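Local coordinates for single-strand binding protein (Thermus aquaticus, PDB 2FXQ) that binds single-stranded DNA and probably recruits partner proteins to it during DNA replication, recombination and repair, at residues Arg21-Pro24 and Gly25-Ile29; Ala183-Ala186 and Ser187-Arg190. All coordinates share one frame; numbering follows the deposited sequence.

Going from the N terminus, contact 1 comes first: residues 21-29 turn the chain back on itself, so that the short strand 21-22 pairs with the start of strand 28-41 in the first SSB domain. Contact 2 follows much later, in the second SSB domain, where residues 183-190 carry the chain off the end of helix 180-186 towards strand 194-207. Each is a local closure within one continuous run of chain, and they stand in series, neither nested nor crossed. The centres of contacts 1 and 2 are about 44 Å apart, on opposite sides of the chain's centre. Contact 1 is a surface hairpin tip touching strand 47-59 and helix 61-66; contact 2 is partly buried against strands 151-160 and 213-225.

Contact 1. Residues Arg21-Pro24 and Gly25-Ile29; sequences RYTP and GGLAI
R21 and I29 pair through two backbone hydrogen bonds at the open end of a 3:5 beta hairpin, a type I turn with a G1 bulge, in which strand 21-22 turns back to meet the start of strand 28-41 in the first OB-fold domain. R21 N donates to I29 O at 2.8 Å, almost straight at 174°, and I29 N returns a bond to R21 O. Y22 and A28 form the next, non-hydrogen-bonded pair, and T23 N then bonds to L27 O at 2.9 Å. The type I turn runs from T23 to G26, with G26 N bonded to T23 O at 2.9 Å. G26 takes the bulge position with a positive phi of 98°, where any side chain would collide with the carbonyl oxygen of G25.

T23 works the turn with its hydroxyl. With chi1 at 72°, OG1 sits between its own backbone N and carbonyl carbon and accepts weak bonds from L27 N at 3.1 Å and G25 N at 3.3 Å. The same torsion puts CG2 anti to the carbonyl carbon, against I29 CD1 at 3.6 Å; these two side chains cross at about a right angle, and I29 also packs on R57 and L59 of strand 47-59. Y22 and A28 share the other face of the hairpin, their side chains approaching to 4.4 Å between CE2 and CB. A28 also touches A63 and E64 of helix 61-66. G26 O lies at the edge of the Y22 ring, near its plane, 3.4 Å from CD2.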
# COMPACT_ATOMS: atom_id res chain seq x y z
N ARG A 21 14.29 -10.58 -23.37
CA ARG A 21 13.83 -10.93 -24.74
C ARG A 21 13.53 -9.58 -25.44
O ARG A 21 13.63 -8.51 -24.83
CB ARG A 21 12.54 -11.75 -24.67
CG ARG A 21 12.73 -13.15 -24.10
CD ARG A 21 11.64 -14.15 -24.51
NE ARG A 21 12.13 -15.20 -25.41
CZ ARG A 21 11.35 -16.10 -26.04
NH1 ARG A 21 10.04 -16.09 -25.89
NH2 ARG A 21 11.90 -17.01 -26.83
N TYR A 22 13.16 -9.63 -26.72
CA TYR A 22 12.97 -8.38 -27.50
C TYR A 22 11.76 -8.50 -28.38
O TYR A 22 11.50 -9.57 -28.95
CB TYR A 22 14.18 -8.09 -28.39
CG TYR A 22 15.42 -7.94 -27.61
CD1 TYR A 22 16.25 -9.06 -27.33
CD2 TYR A 22 15.77 -6.70 -27.09
CE1 TYR A 22 17.41 -8.92 -26.58
CE2 TYR A 22 16.93 -6.54 -26.34
CZ TYR A 22 17.75 -7.66 -26.09
OH TYR A 22 18.89 -7.51 -25.35
N THR A 23 11.01 -7.43 -28.52
CA THR A 23 10.01 -7.41 -29.58
C THR A 23 10.71 -7.39 -30.95
O THR A 23 11.92 -7.14 -31.03
CB THR A 23 9.10 -6.19 -29.46
OG1 THR A 23 9.83 -5.00 -29.84
CG2 THR A 23 8.66 -5.97 -28.02
N PRO A 24 9.97 -7.63 -32.03
CA PRO A 24 10.57 -7.56 -33.39
C PRO A 24 11.12 -6.16 -33.70
O PRO A 24 11.96 -6.05 -34.57
CB PRO A 24 9.40 -7.90 -34.33
CG PRO A 24 8.38 -8.61 -33.42
CD PRO A 24 8.53 -7.99 -32.05
N GLY A 25 10.64 -5.13 -32.99
CA GLY A 25 11.12 -3.77 -33.14
C GLY A 25 12.30 -3.42 -32.23
O GLY A 25 12.82 -2.27 -32.27
N GLY A 26 12.71 -4.39 -31.41
CA GLY A 26 13.89 -4.27 -30.58
C GLY A 26 13.59 -3.86 -29.12
O GLY A 26 14.52 -3.78 -28.31
N LEU A 27 12.35 -3.56 -28.79
CA LEU A 27 12.03 -3.16 -27.40
C LEU A 27 12.33 -4.28 -26.42
O LEU A 27 11.92 -5.41 -26.64
CB LEU A 27 10.58 -2.79 -27.27
CG LEU A 27 10.13 -2.18 -25.94
CD1 LEU A 27 10.64 -0.72 -25.78
CD2 LEU A 27 8.59 -2.22 -25.97
N ALA A 28 13.05 -3.96 -25.34
CA ALA A 28 13.44 -4.96 -24.36
C ALA A 28 12.25 -5.39 -23.54
O ALA A 28 11.46 -4.55 -23.13
CB ALA A 28 14.51 -4.35 -23.41
N ILE A 29 12.18 -6.68 -23.23
CA ILE A 29 11.11 -7.28 -22.41
C ILE A 29 11.84 -8.12 -21.37
O ILE A 29 12.66 -9.00 -21.76
CB ILE A 29 10.21 -8.20 -23.25
CG1 ILE A 29 9.44 -7.44 -24.28
CG2 ILE A 29 9.09 -8.84 -22.41
CD1 ILE A 29 8.91 -8.39 -25.39

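Contact 2. Residues Ala183-Ala186 and Ser187-Arg190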
# COMPACT_ATOMS: atom_id res chain seq x y z
N ALA A 183 -18.84 -9.08 0.56
CA ALA A 183 -19.71 -9.55 -0.58
C ALA A 183 -21.17 -9.11 -0.34
O ALA A 183 -21.85 -8.60 -1.25
CB ALA A 183 -19.64 -11.06 -0.74
N GLU A 184 -21.63 -9.26 0.90
CA GLU A 184 -23.03 -8.87 1.21
C GLU A 184 -23.23 -7.39 1.03
O GLU A 184 -24.23 -6.96 0.49
CB GLU A 184 -23.39 -9.23 2.63
CG GLU A 184 -24.49 -10.27 2.67
CD GLU A 184 -24.03 -11.43 3.46
OE1 GLU A 184 -24.61 -12.52 3.31
OE2 GLU A 184 -23.05 -11.22 4.20
N TRP A 185 -22.28 -6.61 1.51
CA TRP A 185 -22.33 -5.16 1.29
C TRP A 185 -22.24 -4.80 -0.20
O TRP A 185 -23.00 -3.96 -0.68
CB TRP A 185 -21.15 -4.51 2.05
CG TRP A 185 -21.07 -3.05 1.85
CD1 TRP A 185 -21.70 -2.06 2.60
CD2 TRP A 185 -20.33 -2.37 0.82
NE1 TRP A 185 -21.37 -0.82 2.09
CE2 TRP A 185 -20.53 -0.98 1.01
CE3 TRP A 185 -19.49 -2.79 -0.22
CZ2 TRP A 185 -19.95 -0.02 0.17
CZ3 TRP A 185 -18.97 -1.89 -1.06
CH2 TRP A 185 -19.16 -0.48 -0.84
N ALA A 186 -21.32 -5.43 -0.94
CA ALA A 186 -21.13 -5.13 -2.37
C ALA A 186 -22.37 -5.45 -3.20
O ALA A 186 -22.63 -4.85 -4.26
CB ALA A 186 -19.89 -5.88 -2.92
N SER A 187 -23.17 -6.38 -2.68
CA SER A 187 -24.42 -6.73 -3.38
C SER A 187 -25.41 -5.54 -3.52
O SER A 187 -26.32 -5.60 -4.35
CB SER A 187 -25.11 -7.93 -2.72
OG SER A 187 -25.84 -7.53 -1.56
N GLU A 188 -25.22 -4.46 -2.73
CA GLU A 188 -26.13 -3.29 -2.81
C GLU A 188 -25.74 -2.36 -3.96
O GLU A 188 -26.47 -1.44 -4.26
CB GLU A 188 -26.08 -2.42 -1.52
CG GLU A 188 -26.19 -3.13 -0.18
CD GLU A 188 -25.36 -2.45 0.93
OE1 GLU A 188 -24.46 -1.60 0.62
OE2 GLU A 188 -25.61 -2.75 2.13
N LEU A 189 -24.56 -2.57 -4.54
CA LEU A 189 -24.07 -1.72 -5.63
C LEU A 189 -24.79 -2.11 -6.94
O LEU A 189 -25.40 -3.17 -6.99
CB LEU A 189 -22.57 -1.95 -5.77
CG LEU A 189 -21.60 -1.67 -4.56
CD1 LEU A 189 -20.24 -2.44 -4.72
CD2 LEU A 189 -21.34 -0.22 -4.54
N ARG A 190 -24.67 -1.29 -7.99
CA ARG A 190 -25.35 -1.54 -9.27
C ARG A 190 -24.41 -1.10 -10.37
O ARG A 190 -23.50 -0.33 -10.11
CB ARG A 190 -26.64 -0.70 -9.31
CG ARG A 190 -27.74 -1.12 -8.29
CD ARG A 190 -28.36 -2.52 -8.57
NE ARG A 190 -29.44 -2.91 -7.66
CZ ARG A 190 -29.26 -3.56 -6.50
NH1 ARG A 190 -28.04 -3.93 -6.12
NH2 ARG A 190 -30.30 -3.86 -5.72
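The C-terminal end of helix 180-186, in the second OB-fold domain, unwinds here through a type I turn from A186 to L189. W185 O accepts a bond from E188 N, and A186 O one from L189 N at 3.0 Å. One residue earlier, S187 N bonds to A183 O, while S187 OG, with chi1 at 80°, curls back to E184 O at 2.7 Å.

W185 projects with CG anti to its backbone N (chi1 178°). E188 bends at chi2 and crosses the indole at about a right angle, laying OE1 over one ring face, offset toward the rim and 3.4 Å from W185 CD1. Ring and carboxylate planes are 61° apart. On L189, CD1 touches both W185 CZ3 and A186 CB at 3.9 Å, and L224 of strand 213-225 packs against W185 and A186. An alanine in place of W185 would remove the indole, which would probably leave a gap beside L189 CD1 and L224 and take from E188 OE1 the ring face it lies over.

R190 NH1 takes two carbonyls of the turn, S187 O and L189 O, both near the guanidinium plane. As the helix ends, the carbonyl oxygens of A183 to A186 are thus each met by an N-H or hydroxyl donor from residues 187-189, so the last helical turn has its acceptors satisfied locally.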